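Local coordinates for protein Emp47p (form2) (Saccharomyces cerevisiae, PDB 2A6Z) that serves as a calcium-independent, lectin-type cargo receptor, probably involved in glycoprotein secretion and needed for Emp46p to leave the endoplasmic reticulum, at residues W52-F63 with W85-P93; D15-P23 with S33-L41. All blocks are in the same frame, centred on the assembly; numbering follows the deposited sequence.

Interaction 1: residues W52-F63 with W85-P93; sequences WLKQGFDLKDSF and WFVQDSNIP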
loop_
_atom_site.group_PDB
_atom_site.type_symbol
_atom_site.label_atom_id
_atom_site.label_comp_id
_atom_site.label_asym_id
_atom_site.label_seq_id
_atom_site.Cartn_x
_atom_site.Cartn_y
_atom_site.Cartn_z
ATOM N N TRP A 52 7.996 1.240 -5.838
ATOM C CA TRP A 52 7.015 1.503 -6.849
ATOM C C TRP A 52 7.330 0.744 -8.123
ATOM O O TRP A 52 8.503 0.550 -8.486
ATOM C CB TRP A 52 6.991 2.959 -7.220
ATOM C CG TRP A 52 6.517 3.947 -6.175
ATOM C CD1 TRP A 52 7.287 4.545 -5.212
ATOM C CD2 TRP A 52 5.177 4.465 -6.011
ATOM N NE1 TRP A 52 6.498 5.401 -4.443
ATOM C CE2 TRP A 52 5.216 5.377 -4.923
ATOM C CE3 TRP A 52 3.962 4.256 -6.714
ATOM C CZ2 TRP A 52 4.077 6.057 -4.503
ATOM C CZ3 TRP A 52 2.834 4.950 -6.275
ATOM C CH2 TRP A 52 2.911 5.833 -5.180
ATOM N N LEU A 53 6.295 0.394 -8.877
ATOM C CA LEU A 53 6.487 -0.137 -10.227
ATOM C C LEU A 53 7.054 0.968 -11.122
ATOM O O LEU A 53 6.627 2.120 -11.078
ATOM C CB LEU A 53 5.163 -0.689 -10.779
ATOM C CG LEU A 53 4.904 -2.109 -10.215
ATOM C CD1 LEU A 53 3.421 -2.413 -10.102
ATOM C CD2 LEU A 53 5.601 -3.161 -11.069
ATOM N N LYS A 54 8.033 0.553 -11.980
ATOM C CA LYS A 54 8.591 1.520 -12.923
ATOM C C LYS A 54 7.664 1.960 -14.040
ATOM O O LYS A 54 7.826 3.080 -14.564
ATOM C CB LYS A 54 9.853 0.899 -13.550
ATOM C CG LYS A 54 11.006 0.827 -12.590
ATOM C CD LYS A 54 12.210 0.251 -13.324
ATOM C CE LYS A 54 13.405 -0.047 -12.446
ATOM N NZ LYS A 54 14.469 -0.697 -13.325
ATOM N N GLN A 55 6.716 1.121 -14.438
ATOM C CA GLN A 55 5.787 1.429 -15.534
ATOM C C GLN A 55 4.401 1.635 -14.973
ATOM O O GLN A 55 3.953 0.929 -14.028
ATOM C CB GLN A 55 5.834 0.314 -16.552
ATOM C CG GLN A 55 7.190 -0.006 -17.162
ATOM C CD GLN A 55 8.163 1.059 -17.570
ATOM O OE1 GLN A 55 9.400 1.088 -17.317
ATOM N NE2 GLN A 55 7.669 2.071 -18.273
ATOM N N GLY A 56 3.679 2.559 -15.619
ATOM C CA GLY A 56 2.294 2.726 -15.242
ATOM C C GLY A 56 1.431 1.560 -15.714
ATOM O O GLY A 56 1.797 0.876 -16.631
ATOM N N PHE A 57 0.272 1.435 -15.056
ATOM C CA PHE A 57 -0.762 0.469 -15.364
ATOM C C PHE A 57 -1.918 1.223 -15.998
ATOM O O PHE A 57 -2.469 2.151 -15.397
ATOM C CB PHE A 57 -1.179 -0.254 -14.073
ATOM C CG PHE A 57 -2.496 -1.010 -14.209
ATOM C CD1 PHE A 57 -2.651 -2.126 -14.992
ATOM C CD2 PHE A 57 -3.643 -0.527 -13.555
ATOM C CE1 PHE A 57 -3.898 -2.767 -15.093
ATOM C CE2 PHE A 57 -4.864 -1.166 -13.599
ATOM C CZ PHE A 57 -4.996 -2.268 -14.394
ATOM N N ASP A 58 -2.289 0.813 -17.220
ATOM C CA ASP A 58 -3.378 1.446 -17.918
ATOM C C ASP A 58 -4.686 0.802 -17.491
ATOM O O ASP A 58 -5.019 -0.341 -17.835
ATOM C CB ASP A 58 -3.168 1.215 -19.419
ATOM C CG ASP A 58 -4.150 1.942 -20.290
ATOM O OD1 ASP A 58 -4.230 1.500 -21.436
ATOM O OD2 ASP A 58 -4.799 2.906 -19.823
ATOM N N LEU A 59 -5.516 1.545 -16.714
ATOM C CA LEU A 59 -6.738 0.985 -16.144
ATOM C C LEU A 59 -7.834 0.940 -17.213
ATOM O O LEU A 59 -8.399 1.977 -17.599
ATOM C CB LEU A 59 -7.161 1.786 -14.931
ATOM C CG LEU A 59 -8.524 1.332 -14.351
ATOM C CD1 LEU A 59 -8.459 -0.089 -13.794
ATOM C CD2 LEU A 59 -8.993 2.311 -13.278
ATOM N N LYS A 60 -8.225 -0.254 -17.617
ATOM C CA LYS A 60 -9.285 -0.477 -18.595
ATOM C C LYS A 60 -10.308 -1.518 -18.144
ATOM O O LYS A 60 -11.407 -1.566 -18.720
ATOM C CB LYS A 60 -8.695 -0.930 -19.937
ATOM C CG LYS A 60 -7.736 0.096 -20.563
ATOM C CD LYS A 60 -8.512 1.299 -21.078
ATOM C CE LYS A 60 -7.595 2.227 -21.833
ATOM N NZ LYS A 60 -8.071 3.622 -21.779
ATOM N N ASP A 61 -9.945 -2.358 -17.177
ATOM C CA ASP A 61 -10.756 -3.509 -16.813
ATOM C C ASP A 61 -10.437 -3.884 -15.344
ATOM O O ASP A 61 -9.513 -3.333 -14.752
ATOM C CB ASP A 61 -10.423 -4.710 -17.724
ATOM C CG ASP A 61 -10.820 -4.583 -19.180
ATOM O OD1 ASP A 61 -9.988 -4.313 -20.078
ATOM O OD2 ASP A 61 -12.039 -4.729 -19.381
ATOM N N SER A 62 -11.219 -4.812 -14.839
ATOM C CA SER A 62 -11.110 -5.221 -13.434
ATOM C C SER A 62 -9.721 -5.718 -13.107
ATOM O O SER A 62 -8.991 -6.276 -13.944
ATOM C CB SER A 62 -12.130 -6.331 -13.193
ATOM O OG SER A 62 -13.414 -5.837 -13.513
ATOM N N PHE A 63 -9.357 -5.589 -11.800
ATOM C CA PHE A 63 -8.028 -6.042 -11.387
ATOM C C PHE A 63 -8.058 -6.353 -9.891
ATOM O O PHE A 63 -8.931 -5.969 -9.160
ATOM C CB PHE A 63 -6.954 -4.954 -11.692
ATOM C CG PHE A 63 -7.057 -3.711 -10.855
ATOM C CD1 PHE A 63 -6.332 -3.600 -9.661
ATOM C CD2 PHE A 63 -7.867 -2.674 -11.238
ATOM C CE1 PHE A 63 -6.452 -2.488 -8.889
ATOM C CE2 PHE A 63 -8.000 -1.525 -10.447
ATOM C CZ PHE A 63 -7.306 -1.441 -9.255
ATOM N N TRP A 85 -0.609 2.394 -2.552
ATOM C CA TRP A 85 -1.097 3.440 -3.435
ATOM C C TRP A 85 -1.607 2.890 -4.774
ATOM O O TRP A 85 -1.016 1.943 -5.313
ATOM C CB TRP A 85 0.037 4.417 -3.754
ATOM C CG TRP A 85 0.649 5.054 -2.538
ATOM C CD1 TRP A 85 1.736 4.587 -1.838
ATOM C CD2 TRP A 85 0.220 6.264 -1.888
ATOM N NE1 TRP A 85 2.021 5.448 -0.774
ATOM C CE2 TRP A 85 1.116 6.471 -0.807
ATOM C CE3 TRP A 85 -0.806 7.194 -2.127
ATOM C CZ2 TRP A 85 1.008 7.585 0.060
ATOM C CZ3 TRP A 85 -0.893 8.283 -1.281
ATOM C CH2 TRP A 85 -0.002 8.476 -0.201
ATOM N N PHE A 86 -2.614 3.539 -5.293
ATOM C CA PHE A 86 -3.119 3.316 -6.647
ATOM C C PHE A 86 -3.541 4.706 -7.168
ATOM O O PHE A 86 -4.632 5.150 -6.871
ATOM C CB PHE A 86 -4.270 2.302 -6.600
ATOM C CG PHE A 86 -4.901 2.045 -7.974
ATOM C CD1 PHE A 86 -4.199 1.245 -8.881
ATOM C CD2 PHE A 86 -6.139 2.572 -8.346
ATOM C CE1 PHE A 86 -4.723 0.965 -10.147
ATOM C CE2 PHE A 86 -6.658 2.287 -9.574
ATOM C CZ PHE A 86 -5.957 1.467 -10.474
ATOM N N VAL A 87 -2.613 5.370 -7.857
ATOM C CA VAL A 87 -2.782 6.812 -8.085
ATOM C C VAL A 87 -2.382 7.206 -9.536
ATOM O O VAL A 87 -1.412 6.670 -10.076
ATOM C CB VAL A 87 -1.972 7.679 -7.083
ATOM C CG1 VAL A 87 -2.416 7.376 -5.631
ATOM C CG2 VAL A 87 -0.478 7.468 -7.186
ATOM N N GLN A 88 -3.112 8.141 -10.095
ATOM C CA GLN A 88 -2.812 8.545 -11.490
ATOM C C GLN A 88 -1.645 9.504 -11.512
ATOM O O GLN A 88 -1.652 10.525 -10.845
ATOM C CB GLN A 88 -4.013 9.261 -12.085
ATOM C CG GLN A 88 -5.266 8.522 -12.279
ATOM C CD GLN A 88 -6.365 9.491 -12.743
ATOM O OE1 GLN A 88 -6.222 10.138 -13.786
ATOM N NE2 GLN A 88 -7.416 9.574 -11.930
ATOM N N ASP A 89 -0.628 9.184 -12.315
ATOM C CA ASP A 89 0.509 10.087 -12.534
ATOM C C ASP A 89 1.230 9.567 -13.797
ATOM O O ASP A 89 1.064 8.413 -14.168
ATOM C CB ASP A 89 1.415 10.114 -11.334
ATOM C CG ASP A 89 2.244 11.363 -11.153
ATOM O OD1 ASP A 89 2.544 11.984 -12.191
ATOM O OD2 ASP A 89 2.547 11.726 -10.017
ATOM N N SER A 90 2.013 10.412 -14.388
ATOM C CA SER A 90 2.782 10.035 -15.592
ATOM C C SER A 90 4.148 9.480 -15.231
ATOM O O SER A 90 4.925 9.094 -16.132
ATOM C CB SER A 90 2.880 11.263 -16.514
ATOM O OG SER A 90 3.576 12.272 -15.783
ATOM N N ASN A 91 4.519 9.495 -13.967
ATOM C CA ASN A 91 5.774 8.943 -13.498
ATOM C C ASN A 91 5.550 8.414 -12.099
ATOM O O ASN A 91 4.479 8.678 -11.500
ATOM C CB ASN A 91 6.879 10.034 -13.459
ATOM C CG ASN A 91 6.278 11.373 -13.170
ATOM O OD1 ASN A 91 6.068 12.165 -14.107
ATOM N ND2 ASN A 91 5.983 11.647 -11.896
ATOM N N ILE A 92 6.524 7.765 -11.508
ATOM C CA ILE A 92 6.437 7.501 -10.074
ATOM C C ILE A 92 6.204 8.824 -9.361
ATOM O O ILE A 92 6.902 9.804 -9.685
ATOM C CB ILE A 92 7.724 6.810 -9.582
ATOM C CG1 ILE A 92 7.900 5.403 -10.179
ATOM C CG2 ILE A 92 7.809 6.777 -8.054
ATOM C CD1 ILE A 92 9.216 4.725 -9.876
ATOM N N PRO A 93 5.242 8.914 -8.461
ATOM C CA PRO A 93 4.932 10.234 -7.907
ATOM C C PRO A 93 6.130 10.870 -7.244
ATOM O O PRO A 93 6.881 10.213 -6.500
ATOM C CB PRO A 93 3.806 9.901 -6.903
ATOM C CG PRO A 93 3.140 8.717 -7.545
ATOM C CD PRO A 93 4.299 7.852 -8.020
#

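Interaction 2: residues D15-P23 with S33-L41; sequences DLINTRKVP and SLEEGRIVL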
loop_
_atom_site.group_PDB
_atom_site.type_symbol
_atom_site.label_atom_id
_atom_site.label_comp_id
_atom_site.label_asym_id
_atom_site.label_seq_id
_atom_site.Cartn_x
_atom_site.Cartn_y
_atom_site.Cartn_z
ATOM N N ASP A 15 7.521 -13.469 -4.915
ATOM C CA ASP A 15 7.973 -13.741 -3.553
ATOM C C ASP A 15 9.464 -13.564 -3.438
ATOM O O ASP A 15 10.248 -14.170 -4.203
ATOM C CB ASP A 15 7.591 -15.153 -3.180
ATOM C CG ASP A 15 7.809 -15.481 -1.729
ATOM O OD1 ASP A 15 7.255 -16.521 -1.356
ATOM O OD2 ASP A 15 8.576 -14.844 -1.006
ATOM N N LEU A 16 9.914 -12.678 -2.542
ATOM C CA LEU A 16 11.311 -12.265 -2.426
ATOM C C LEU A 16 12.156 -13.260 -1.647
ATOM O O LEU A 16 13.367 -12.988 -1.456
ATOM C CB LEU A 16 11.374 -10.855 -1.788
ATOM C CG LEU A 16 10.740 -9.727 -2.619
ATOM C CD1 LEU A 16 10.546 -8.563 -1.692
ATOM C CD2 LEU A 16 11.654 -9.434 -3.802
ATOM N N ILE A 17 11.620 -14.349 -1.207
ATOM C CA ILE A 17 12.305 -15.252 -0.277
ATOM C C ILE A 17 13.721 -15.615 -0.664
ATOM O O ILE A 17 14.654 -15.652 0.133
ATOM C CB ILE A 17 11.438 -16.508 -0.016
ATOM C CG1 ILE A 17 12.018 -17.333 1.152
ATOM C CG2 ILE A 17 11.181 -17.334 -1.265
ATOM C CD1 ILE A 17 11.067 -18.349 1.669
ATOM N N ASN A 18 13.961 -15.828 -1.945
ATOM C CA ASN A 18 15.364 -16.212 -2.291
ATOM C C ASN A 18 15.880 -15.220 -3.286
ATOM O O ASN A 18 16.798 -15.513 -4.062
ATOM C CB ASN A 18 15.311 -17.658 -2.786
ATOM C CG ASN A 18 15.223 -18.677 -1.662
ATOM O OD1 ASN A 18 15.836 -18.583 -0.594
ATOM N ND2 ASN A 18 14.433 -19.730 -1.870
ATOM N N THR A 19 15.338 -14.014 -3.342
ATOM C CA THR A 19 15.718 -13.037 -4.345
ATOM C C THR A 19 16.876 -12.199 -3.919
ATOM O O THR A 19 16.947 -11.687 -2.793
ATOM C CB THR A 19 14.486 -12.140 -4.586
ATOM O OG1 THR A 19 13.438 -13.014 -5.097
ATOM C CG2 THR A 19 14.793 -11.043 -5.554
ATOM N N ARG A 20 17.829 -12.067 -4.879
ATOM C CA ARG A 20 19.111 -11.421 -4.521
ATOM C C ARG A 20 19.162 -9.981 -4.979
ATOM O O ARG A 20 20.066 -9.260 -4.523
ATOM C CB ARG A 20 20.261 -12.281 -5.108
ATOM C CG ARG A 20 20.239 -13.745 -4.617
ATOM C CD ARG A 20 21.446 -14.548 -5.075
ATOM N NE ARG A 20 21.181 -15.941 -5.427
ATOM C CZ ARG A 20 22.077 -16.894 -5.637
ATOM N NH1 ARG A 20 23.372 -16.663 -5.530
ATOM N NH2 ARG A 20 21.696 -18.127 -5.960
ATOM N N LYS A 21 18.325 -9.551 -5.898
ATOM C CA LYS A 21 18.332 -8.182 -6.396
ATOM C C LYS A 21 16.862 -7.761 -6.569
ATOM O O LYS A 21 16.013 -8.565 -6.959
ATOM C CB LYS A 21 19.027 -8.095 -7.737
ATOM C CG LYS A 21 19.721 -6.792 -8.138
ATOM C CD LYS A 21 18.889 -5.542 -7.916
ATOM C CE LYS A 21 19.449 -4.572 -6.887
ATOM N NZ LYS A 21 18.877 -4.687 -5.507
ATOM N N VAL A 22 16.550 -6.493 -6.310
ATOM C CA VAL A 22 15.188 -6.054 -6.581
ATOM C C VAL A 22 14.799 -6.295 -8.042
ATOM O O VAL A 22 15.545 -5.953 -8.938
ATOM C CB VAL A 22 15.069 -4.542 -6.292
ATOM C CG1 VAL A 22 13.658 -4.068 -6.632
ATOM C CG2 VAL A 22 15.450 -4.273 -4.859
ATOM N N PRO A 23 13.668 -6.947 -8.298
ATOM C CA PRO A 23 13.230 -7.147 -9.675
ATOM C C PRO A 23 13.208 -5.881 -10.498
ATOM O O PRO A 23 12.803 -4.832 -10.004
ATOM C CB PRO A 23 11.773 -7.650 -9.472
ATOM C CG PRO A 23 11.956 -8.466 -8.219
ATOM C CD PRO A 23 12.787 -7.564 -7.327
ATOM N N SER A 33 15.347 -1.104 1.103
ATOM C CA SER A 33 16.446 -1.989 0.663
ATOM C C SER A 33 15.979 -3.448 0.705
ATOM O O SER A 33 15.240 -3.842 1.593
ATOM C CB SER A 33 17.600 -1.788 1.605
ATOM O OG SER A 33 17.589 -2.516 2.800
ATOM N N LEU A 34 16.478 -4.209 -0.275
ATOM C CA LEU A 34 16.289 -5.660 -0.220
ATOM C C LEU A 34 17.237 -6.273 0.810
ATOM O O LEU A 34 18.448 -6.006 0.778
ATOM C CB LEU A 34 16.519 -6.258 -1.598
ATOM C CG LEU A 34 16.467 -7.785 -1.727
ATOM C CD1 LEU A 34 15.061 -8.281 -1.413
ATOM C CD2 LEU A 34 16.894 -8.203 -3.118
ATOM N N GLU A 35 16.714 -7.003 1.732
ATOM C CA GLU A 35 17.406 -7.712 2.771
ATOM C C GLU A 35 16.970 -9.166 2.613
ATOM O O GLU A 35 16.305 -9.487 1.572
ATOM C CB GLU A 35 17.122 -7.120 4.156
ATOM C CG GLU A 35 17.423 -5.624 4.254
ATOM C CD GLU A 35 18.872 -5.325 3.859
ATOM O OE1 GLU A 35 19.634 -6.317 3.747
ATOM O OE2 GLU A 35 19.221 -4.135 3.652
ATOM N N GLU A 36 17.335 -10.089 3.464
ATOM C CA GLU A 36 17.107 -11.489 3.338
ATOM C C GLU A 36 15.616 -11.807 3.221
ATOM O O GLU A 36 14.822 -11.916 4.142
ATOM C CB GLU A 36 17.611 -12.400 4.453
ATOM C CG GLU A 36 17.345 -13.876 4.189
ATOM C CD GLU A 36 17.532 -14.449 2.805
ATOM O OE1 GLU A 36 17.675 -13.736 1.786
ATOM O OE2 GLU A 36 17.492 -15.701 2.690
ATOM N N GLY A 37 15.224 -12.028 1.967
ATOM C CA GLY A 37 13.857 -12.439 1.714
ATOM C C GLY A 37 12.809 -11.377 1.744
ATOM O O GLY A 37 11.615 -11.740 1.657
ATOM N N ARG A 38 13.151 -10.098 1.835
ATOM C CA ARG A 38 12.086 -9.097 1.913
ATOM C C ARG A 38 12.676 -7.736 1.633
ATOM O O ARG A 38 13.877 -7.501 1.819
ATOM C CB ARG A 38 11.467 -9.098 3.335
ATOM C CG ARG A 38 12.494 -8.676 4.387
ATOM C CD ARG A 38 12.568 -9.592 5.565
ATOM N NE ARG A 38 13.374 -9.033 6.633
ATOM C CZ ARG A 38 14.675 -8.983 6.805
ATOM N NH1 ARG A 38 15.496 -9.493 5.905
ATOM N NH2 ARG A 38 15.187 -8.410 7.888
ATOM N N ILE A 39 11.830 -6.787 1.204
ATOM C CA ILE A 39 12.235 -5.391 1.080
ATOM C C ILE A 39 11.828 -4.674 2.345
ATOM O O ILE A 39 10.647 -4.651 2.734
ATOM C CB ILE A 39 11.708 -4.732 -0.205
ATOM C CG1 ILE A 39 12.404 -5.337 -1.430
ATOM C CG2 ILE A 39 11.828 -3.201 -0.137
ATOM C CD1 ILE A 39 11.789 -4.937 -2.765
ATOM N N VAL A 40 12.827 -4.102 3.015
ATOM C CA VAL A 40 12.610 -3.356 4.250
ATOM C C VAL A 40 12.450 -1.900 3.912
ATOM O O VAL A 40 13.359 -1.307 3.343
ATOM C CB VAL A 40 13.790 -3.569 5.204
ATOM C CG1 VAL A 40 13.587 -2.745 6.449
ATOM C CG2 VAL A 40 13.958 -5.039 5.554
ATOM N N LEU A 41 11.289 -1.326 4.271
ATOM C CA LEU A 41 11.030 0.053 3.964
ATOM C C LEU A 41 11.616 0.992 5.012
ATOM O O LEU A 41 12.013 2.101 4.684
ATOM C CB LEU A 41 9.512 0.290 3.828
ATOM C CG LEU A 41 8.869 -0.511 2.675
ATOM C CD1 LEU A 41 7.350 -0.312 2.731
ATOM C CD2 LEU A 41 9.411 -0.122 1.340
HETATM O O HOH W 1 16.974 -12.330 -0.192
#

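Interaction 1: residues W52-F63 with W85-P93
W85 opens this contact of the legume-lectin-like beta sandwich by setting its CB 3.5 Å from CH2 of W52. Strands 48-58 and 81-88 share a sheet, separated by strand 192-200, so side chains bridge them. The two indoles lie 26° from parallel but are slid apart and barely overlap; W85 NE1 bonds to T198 OG1 on the intervening strand.

F86 points into the interior of the sandwich. Its CG lies anti to the backbone N (chi1 178°), which brings the ring up against F63, at the start of a strand of the other sheet. They form an offset stack, centroids 4.7 Å apart, with F63 CZ over the F86 face. At the edge of the F86 ring, F57 CD2 lies 3.9 Å from F86 CE1, with L59 CD2 nearby. Y193 and F188 extend this aromatic cluster.

V87 adds CG2 at 4.3 Å from W52 CZ3. Past the strand end, I92 rests CG2 over the five-membered ring of W52 while its CG1 lies 3.6 Å from L53 O. On the same face, P93 completes the lid: its CD sits 3.6 Å from the centroid of the W52 six-membered ring, 9° off the normal.

Interaction 2: residues D15-P23 with S33-L41
L34 and L16 contribute the largest shares of the packing between the 15-23 loop and the 33-41 beta hairpin, whose strands 33-35 and 38-40 are joined by a type II turn from E35 to R38. L34 extends with CG anti to its backbone N (chi1 176°) and pushes CD2 against the loop backbone, 3.4 Å from K21 N and just as near to R20 C. One branch of V22, CG2, slides past L34 and comes 4.0 Å from L34 CB. This packing also buries V22 N, which finds no partner in the model. L16 crosses I39, its CD1 3.7 Å from I39 CG1, and lays its CB against the carbonyl of G37.

The polar links are weaker or indirect, for no direct hydrogen bond joins the two segments. L16 O, which already accepts from T19 N within a type I turn, also receives a CA-H...O contact from G37, with CA 3.3 Å from that oxygen and 160° at the hydrogen. A water binds both sides: it accepts from G37 N at 2.8 Å and sits within hydrogen-bonding distance of T19 O (2.7 Å) and E36 OE1, with more acceptors around it than protons to give. Leading into the type I turn, D15 OD2 accepts from I17 N in an Asx turn; in the hairpin turn R38 NH1 donates to E36 O from above the carbonyl plane.

The loop packs along the hairpin at the edge of one of the two sheets of the lectin sandwich. Strand 210-220 lies next to strand 38-40, with I39 bonded through its backbone to I213 and R38 NE salt-bridged to E212; L16 reaches the same strand by a backbone bond to F214, and the loop runs on into strand 26-30 of the other sheet.

In sequence, interaction 2 is complete before the first residue of interaction 1, and strand 48-58 is the next strand after 38-40. Their centres are about 22 Å apart and their nearest atoms about 5 Å, so the two do not meet. Interaction 1 is buried, joining two strands of one sheet, and the loop that follows 81-88, and reaching F63 at the start of the other sheet; interaction 2 lies at the surface, its centre about 17 Å from the centre of the chain. Strand 26-30 connects them: it follows the 15-23 loop and pairs with strand 48-58 through Q27 and W52. On the other sheet, strand 210-220 lies between strands 38-40 and 63-72.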